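Local coordinates for protein putative GTP pyrophosphokinase (Streptococcus mutans, PDB 3L9D) that probably makes the alarmone pppGpp, the first step towards ppGpp, by transferring pyrophosphate from ATP to GTP, at residues Arg67-Lys79 and Asp104-Asp117. Sequence-based numbering, arbitrary orientation.
Sequences RHSPIEFVTGRVK and DIAGLRIMVQFVDD
Met111 packs against one face of the Phe73 ring. Its CB sits over that face, 3.7 Å from the ring centroid, a CH-pi contact. The chain bends at chi2 (59°) and chi3 (69°), which brings CE back to 3.7 Å from Phe73 CE1. The sulfur stands obliquely to the ring, a Met-aromatic contact. CE also meets Thr75 OG1. Helix 177-193 touches Met111 through Leu177 and Asn180.

The backbone of Met111 is held as well. Its O accepts from Glu72 N (2.7 Å) and from Phe73 N, so Glu72 and Phe73 form a classic beta bulge opposite one residue. From there strands 73-78 and 106-112 pair antiparallel as far as Val78 and Ala106. Strand 73-78 edges the mixed sheet of this RelA/SpoT chain, consistent with a nucleotidyltransferase-like fold; 106-112 also pairs with strand 164-176. On the face of Val74 and Ile110, Ile110 CG2 meets Ile71 CG1 at 3.6 Å, and helix 42-64 touches Leu108.

Lys79 closes one end. Its N bonds to Ile105 O, and its bent chain takes NZ to 3.4 Å from Asp104 OD2, a salt bridge whose hydrogen bond is weak. At the other end Glu72 OE1 comes within 3.7 Å of Gln113 CB, the two side chains crossing at a slant. Beyond it His68 NE2 bonds to Asp117 OD2 at 3.2 Å, nearly straight (169°) and in the ring plane. Phe114 N reaches the same oxygen from the opposite face of the carboxylate.

These two donors would favour an ionised Asp117 and limit its rotation.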
loop_
_atom_site.group_PDB
_atom_site.type_symbol
_atom_site.label_atom_id
_atom_site.label_comp_id
_atom_site.label_asym_id
_atom_site.label_seq_id
_atom_site.Cartn_x
_atom_site.Cartn_y
_atom_site.Cartn_z
ATOM N N ARG A 67 13.374 -13.399 -14.548
ATOM C CA ARG A 67 13.985 -12.156 -14.099
ATOM C C ARG A 67 13.592 -11.847 -12.667
ATOM O O ARG A 67 12.643 -12.363 -12.192
ATOM C CB ARG A 67 13.574 -10.988 -14.984
ATOM C CG ARG A 67 13.625 -11.236 -16.430
ATOM C CD ARG A 67 12.650 -10.392 -17.154
ATOM N NE ARG A 67 12.873 -8.980 -16.940
ATOM C CZ ARG A 67 12.110 -8.030 -17.434
ATOM N NH1 ARG A 67 11.078 -8.344 -18.158
ATOM N NH2 ARG A 67 12.370 -6.776 -17.176
ATOM N N HIS A 68 14.336 -10.992 -11.996
ATOM C CA HIS A 68 13.922 -10.521 -10.678
ATOM C C HIS A 68 12.590 -9.776 -10.740
ATOM O O HIS A 68 12.357 -8.924 -11.626
ATOM C CB HIS A 68 14.961 -9.603 -10.057
ATOM C CG HIS A 68 14.530 -9.002 -8.750
ATOM N ND1 HIS A 68 14.418 -9.740 -7.590
ATOM C CD2 HIS A 68 14.196 -7.731 -8.422
ATOM C CE1 HIS A 68 14.027 -8.949 -6.607
ATOM N NE2 HIS A 68 13.887 -7.724 -7.084
ATOM N N SER A 69 11.731 -10.104 -9.781
ATOM C CA SER A 69 10.422 -9.496 -9.650
ATOM C C SER A 69 10.438 -8.402 -8.588
ATOM O O SER A 69 10.794 -8.655 -7.441
ATOM C CB SER A 69 9.396 -10.565 -9.284
ATOM O OG SER A 69 8.113 -10.006 -9.092
ATOM N N PRO A 70 10.038 -7.183 -8.973
ATOM C CA PRO A 70 9.954 -6.046 -8.050
ATOM C C PRO A 70 8.906 -6.296 -6.972
ATOM O O PRO A 70 8.981 -5.707 -5.893
ATOM C CB PRO A 70 9.487 -4.891 -8.944
ATOM C CG PRO A 70 9.679 -5.377 -10.355
ATOM C CD PRO A 70 9.532 -6.852 -10.316
ATOM N N ILE A 71 7.931 -7.155 -7.274
ATOM C CA ILE A 71 6.859 -7.446 -6.333
ATOM C C ILE A 71 7.096 -8.799 -5.671
ATOM O O ILE A 71 7.374 -9.794 -6.351
ATOM C CB ILE A 71 5.476 -7.446 -7.018
ATOM C CG1 ILE A 71 5.161 -6.083 -7.636
ATOM C CG2 ILE A 71 4.385 -7.810 -6.031
ATOM C CD1 ILE A 71 3.780 -6.022 -8.304
ATOM N N GLU A 72 6.997 -8.842 -4.345
ATOM C CA GLU A 72 7.198 -10.095 -3.640
ATOM C C GLU A 72 5.867 -10.726 -3.341
ATOM O O GLU A 72 5.684 -11.911 -3.581
ATOM C CB GLU A 72 7.997 -9.905 -2.356
ATOM C CG GLU A 72 9.453 -10.182 -2.552
ATOM C CD GLU A 72 10.136 -10.551 -1.253
ATOM O OE1 GLU A 72 10.122 -9.728 -0.306
ATOM O OE2 GLU A 72 10.694 -11.667 -1.179
ATOM N N PHE A 73 4.944 -9.937 -2.799
ATOM C CA PHE A 73 3.569 -10.390 -2.669
ATOM C C PHE A 73 2.584 -9.260 -2.456
ATOM O O PHE A 73 2.960 -8.109 -2.373
ATOM C CB PHE A 73 3.428 -11.434 -1.579
ATOM C CG PHE A 73 3.720 -10.926 -0.215
ATOM C CD1 PHE A 73 2.681 -10.544 0.634
ATOM C CD2 PHE A 73 5.038 -10.862 0.249
ATOM C CE1 PHE A 73 2.947 -10.085 1.938
ATOM C CE2 PHE A 73 5.316 -10.415 1.545
ATOM C CZ PHE A 73 4.267 -10.014 2.388
ATOM N N VAL A 74 1.309 -9.604 -2.367
ATOM C CA VAL A 74 0.264 -8.612 -2.456
ATOM C C VAL A 74 -0.885 -8.945 -1.537
ATOM O O VAL A 74 -1.458 -10.036 -1.610
ATOM C CB VAL A 74 -0.279 -8.554 -3.884
ATOM C CG1 VAL A 74 -1.458 -7.606 -3.967
ATOM C CG2 VAL A 74 0.828 -8.163 -4.848
ATOM N N THR A 75 -1.231 -7.982 -0.692
ATOM C CA THR A 75 -2.357 -8.097 0.219
ATOM C C THR A 75 -3.329 -6.955 -0.053
ATOM O O THR A 75 -3.032 -6.064 -0.843
ATOM C CB THR A 75 -1.862 -8.022 1.666
ATOM O OG1 THR A 75 -1.360 -6.701 1.933
ATOM C CG2 THR A 75 -0.749 -9.033 1.878
ATOM N N GLY A 76 -4.493 -6.972 0.585
ATOM C CA GLY A 76 -5.445 -5.896 0.376
ATOM C C GLY A 76 -6.810 -6.144 0.986
ATOM O O GLY A 76 -7.277 -7.275 1.056
ATOM N N ARG A 77 -7.463 -5.075 1.422
ATOM C CA ARG A 77 -8.779 -5.200 2.014
ATOM C C ARG A 77 -9.557 -3.909 1.916
ATOM O O ARG A 77 -8.983 -2.839 1.773
ATOM C CB ARG A 77 -8.647 -5.601 3.473
ATOM C CG ARG A 77 -8.167 -4.508 4.401
ATOM C CD ARG A 77 -8.025 -5.084 5.808
ATOM N NE ARG A 77 -9.214 -5.850 6.197
ATOM C CZ ARG A 77 -10.110 -5.461 7.107
ATOM N NH1 ARG A 77 -9.946 -4.320 7.761
ATOM N NH2 ARG A 77 -11.166 -6.225 7.374
ATOM N N VAL A 78 -10.872 -4.009 1.988
ATOM C CA VAL A 78 -11.696 -2.821 2.034
ATOM C C VAL A 78 -11.600 -2.258 3.436
ATOM O O VAL A 78 -11.546 -3.003 4.407
ATOM C CB VAL A 78 -13.145 -3.144 1.681
ATOM C CG1 VAL A 78 -13.993 -1.894 1.725
ATOM C CG2 VAL A 78 -13.211 -3.765 0.299
ATOM N N LYS A 79 -11.542 -0.939 3.543
ATOM C CA LYS A 79 -11.424 -0.286 4.841
ATOM C C LYS A 79 -12.716 -0.500 5.619
ATOM O O LYS A 79 -13.800 -0.355 5.058
ATOM C CB LYS A 79 -11.121 1.200 4.650
ATOM C CG LYS A 79 -11.250 2.009 5.908
ATOM C CD LYS A 79 -10.966 3.487 5.664
ATOM C CE LYS A 79 -9.485 3.752 5.497
ATOM N NZ LYS A 79 -9.093 4.946 6.294
ATOM N N ASP A 104 -9.018 6.119 -0.111
ATOM C CA ASP A 104 -8.453 4.866 0.365
ATOM C C ASP A 104 -9.490 3.875 0.891
ATOM O O ASP A 104 -9.214 3.102 1.803
ATOM C CB ASP A 104 -7.404 5.143 1.446
ATOM C CG ASP A 104 -7.960 5.946 2.639
ATOM O OD1 ASP A 104 -9.067 6.516 2.550
ATOM O OD2 ASP A 104 -7.270 6.005 3.681
ATOM N N ILE A 105 -10.690 3.896 0.337
ATOM C CA ILE A 105 -11.664 2.914 0.762
ATOM C C ILE A 105 -11.130 1.510 0.417
ATOM O O ILE A 105 -10.868 0.695 1.307
ATOM C CB ILE A 105 -13.055 3.207 0.189
ATOM C CG1 ILE A 105 -13.550 4.541 0.764
ATOM C CG2 ILE A 105 -14.031 2.064 0.493
ATOM C CD1 ILE A 105 -14.964 4.899 0.393
ATOM N N ALA A 106 -10.916 1.238 -0.865
ATOM C CA ALA A 106 -10.153 0.053 -1.218
ATOM C C ALA A 106 -8.701 0.359 -0.898
ATOM O O ALA A 106 -8.192 1.417 -1.278
ATOM C CB ALA A 106 -10.317 -0.276 -2.682
ATOM N N GLY A 107 -8.039 -0.556 -0.198
ATOM C CA GLY A 107 -6.636 -0.372 0.122
ATOM C C GLY A 107 -5.792 -1.571 -0.264
ATOM O O GLY A 107 -6.133 -2.700 0.081
ATOM N N LEU A 108 -4.694 -1.339 -0.983
ATOM C CA LEU A 108 -3.833 -2.432 -1.411
ATOM C C LEU A 108 -2.399 -2.253 -0.967
ATOM O O LEU A 108 -1.918 -1.135 -0.820
ATOM C CB LEU A 108 -3.889 -2.616 -2.923
ATOM C CG LEU A 108 -5.086 -3.433 -3.409
ATOM C CD1 LEU A 108 -6.016 -2.593 -4.226
ATOM C CD2 LEU A 108 -4.602 -4.648 -4.192
ATOM N N ARG A 109 -1.713 -3.364 -0.760
ATOM C CA ARG A 109 -0.324 -3.322 -0.344
ATOM C C ARG A 109 0.545 -4.167 -1.248
ATOM O O ARG A 109 0.310 -5.352 -1.393
ATOM C CB ARG A 109 -0.173 -3.815 1.089
ATOM C CG ARG A 109 -0.817 -2.910 2.078
ATOM C CD ARG A 109 -0.103 -2.975 3.399
ATOM N NE ARG A 109 -0.697 -2.010 4.318
ATOM C CZ ARG A 109 -1.110 -2.313 5.544
ATOM N NH1 ARG A 109 -0.976 -3.564 5.993
ATOM N NH2 ARG A 109 -1.650 -1.363 6.316
ATOM N N ILE A 110 1.557 -3.549 -1.846
ATOM C CA ILE A 110 2.514 -4.279 -2.659
ATOM C C ILE A 110 3.807 -4.385 -1.873
ATOM O O ILE A 110 4.486 -3.379 -1.640
ATOM C CB ILE A 110 2.714 -3.592 -4.019
ATOM C CG1 ILE A 110 1.368 -3.556 -4.765
ATOM C CG2 ILE A 110 3.792 -4.283 -4.823
ATOM C CD1 ILE A 110 1.380 -2.881 -6.141
ATOM N N MET A 111 4.126 -5.596 -1.426
ATOM C CA MET A 111 5.354 -5.852 -0.672
ATOM C C MET A 111 6.528 -6.116 -1.611
ATOM O O MET A 111 6.512 -7.063 -2.395
ATOM C CB MET A 111 5.162 -7.029 0.292
ATOM C CG MET A 111 5.185 -6.633 1.765
ATOM S SD MET A 111 3.909 -5.417 2.195
ATOM C CE MET A 111 2.429 -6.420 2.014
ATOM N N VAL A 112 7.543 -5.264 -1.536
ATOM C CA VAL A 112 8.747 -5.402 -2.348
ATOM C C VAL A 112 9.918 -5.813 -1.475
ATOM O O VAL A 112 9.912 -5.550 -0.276
ATOM C CB VAL A 112 9.128 -4.073 -3.060
ATOM C CG1 VAL A 112 8.035 -3.642 -4.060
ATOM C CG2 VAL A 112 9.436 -2.971 -2.022
ATOM N N GLN A 113 10.914 -6.455 -2.086
ATOM C CA GLN A 113 12.107 -6.896 -1.381
ATOM C C GLN A 113 13.112 -5.776 -1.058
ATOM O O GLN A 113 13.648 -5.738 0.052
ATOM C CB GLN A 113 12.814 -8.039 -2.123
ATOM C CG GLN A 113 13.849 -8.742 -1.211
ATOM C CD GLN A 113 14.645 -9.861 -1.872
ATOM O OE1 GLN A 113 14.669 -10.008 -3.103
ATOM N NE2 GLN A 113 15.321 -10.648 -1.043
ATOM N N PHE A 114 13.364 -4.877 -2.011
ATOM C CA PHE A 114 14.351 -3.799 -1.817
ATOM C C PHE A 114 13.763 -2.398 -1.942
ATOM O O PHE A 114 12.819 -2.177 -2.700
ATOM C CB PHE A 114 15.493 -3.936 -2.817
ATOM C CG PHE A 114 16.207 -5.246 -2.738
ATOM C CD1 PHE A 114 16.995 -5.556 -1.641
ATOM C CD2 PHE A 114 16.104 -6.171 -3.771
ATOM C CE1 PHE A 114 17.669 -6.780 -1.575
ATOM C CE2 PHE A 114 16.770 -7.384 -3.711
ATOM C CZ PHE A 114 17.555 -7.690 -2.618
ATOM N N VAL A 115 14.323 -1.443 -1.211
ATOM C CA VAL A 115 13.893 -0.054 -1.357
ATOM C C VAL A 115 13.861 0.300 -2.848
ATOM O O VAL A 115 12.910 0.901 -3.357
ATOM C CB VAL A 115 14.844 0.903 -0.640
ATOM C CG1 VAL A 115 14.727 2.281 -1.232
ATOM C CG2 VAL A 115 14.559 0.919 0.862
ATOM N N ASP A 116 14.902 -0.123 -3.548
ATOM C CA ASP A 116 15.045 0.157 -4.957
ATOM C C ASP A 116 13.900 -0.400 -5.803
ATOM O O ASP A 116 13.558 0.187 -6.838
ATOM C CB ASP A 116 16.394 -0.367 -5.443
ATOM C CG ASP A 116 17.546 0.107 -4.567
ATOM O OD1 ASP A 116 17.780 -0.491 -3.489
ATOM O OD2 ASP A 116 18.216 1.085 -4.955
ATOM N N ASP A 117 13.299 -1.512 -5.381
ATOM C CA ASP A 117 12.209 -2.096 -6.172
ATOM C C ASP A 117 10.946 -1.223 -6.241
ATOM O O ASP A 117 10.087 -1.444 -7.093
ATOM C CB ASP A 117 11.844 -3.491 -5.675
ATOM C CG ASP A 117 12.937 -4.497 -5.905
ATOM O OD1 ASP A 117 13.609 -4.436 -6.957
ATOM O OD2 ASP A 117 13.103 -5.371 -5.032
HETATM O O HOH W 1 10.745 -7.851 -4.517
HETATM O O HOH W 2 -0.499 -5.916 4.476
#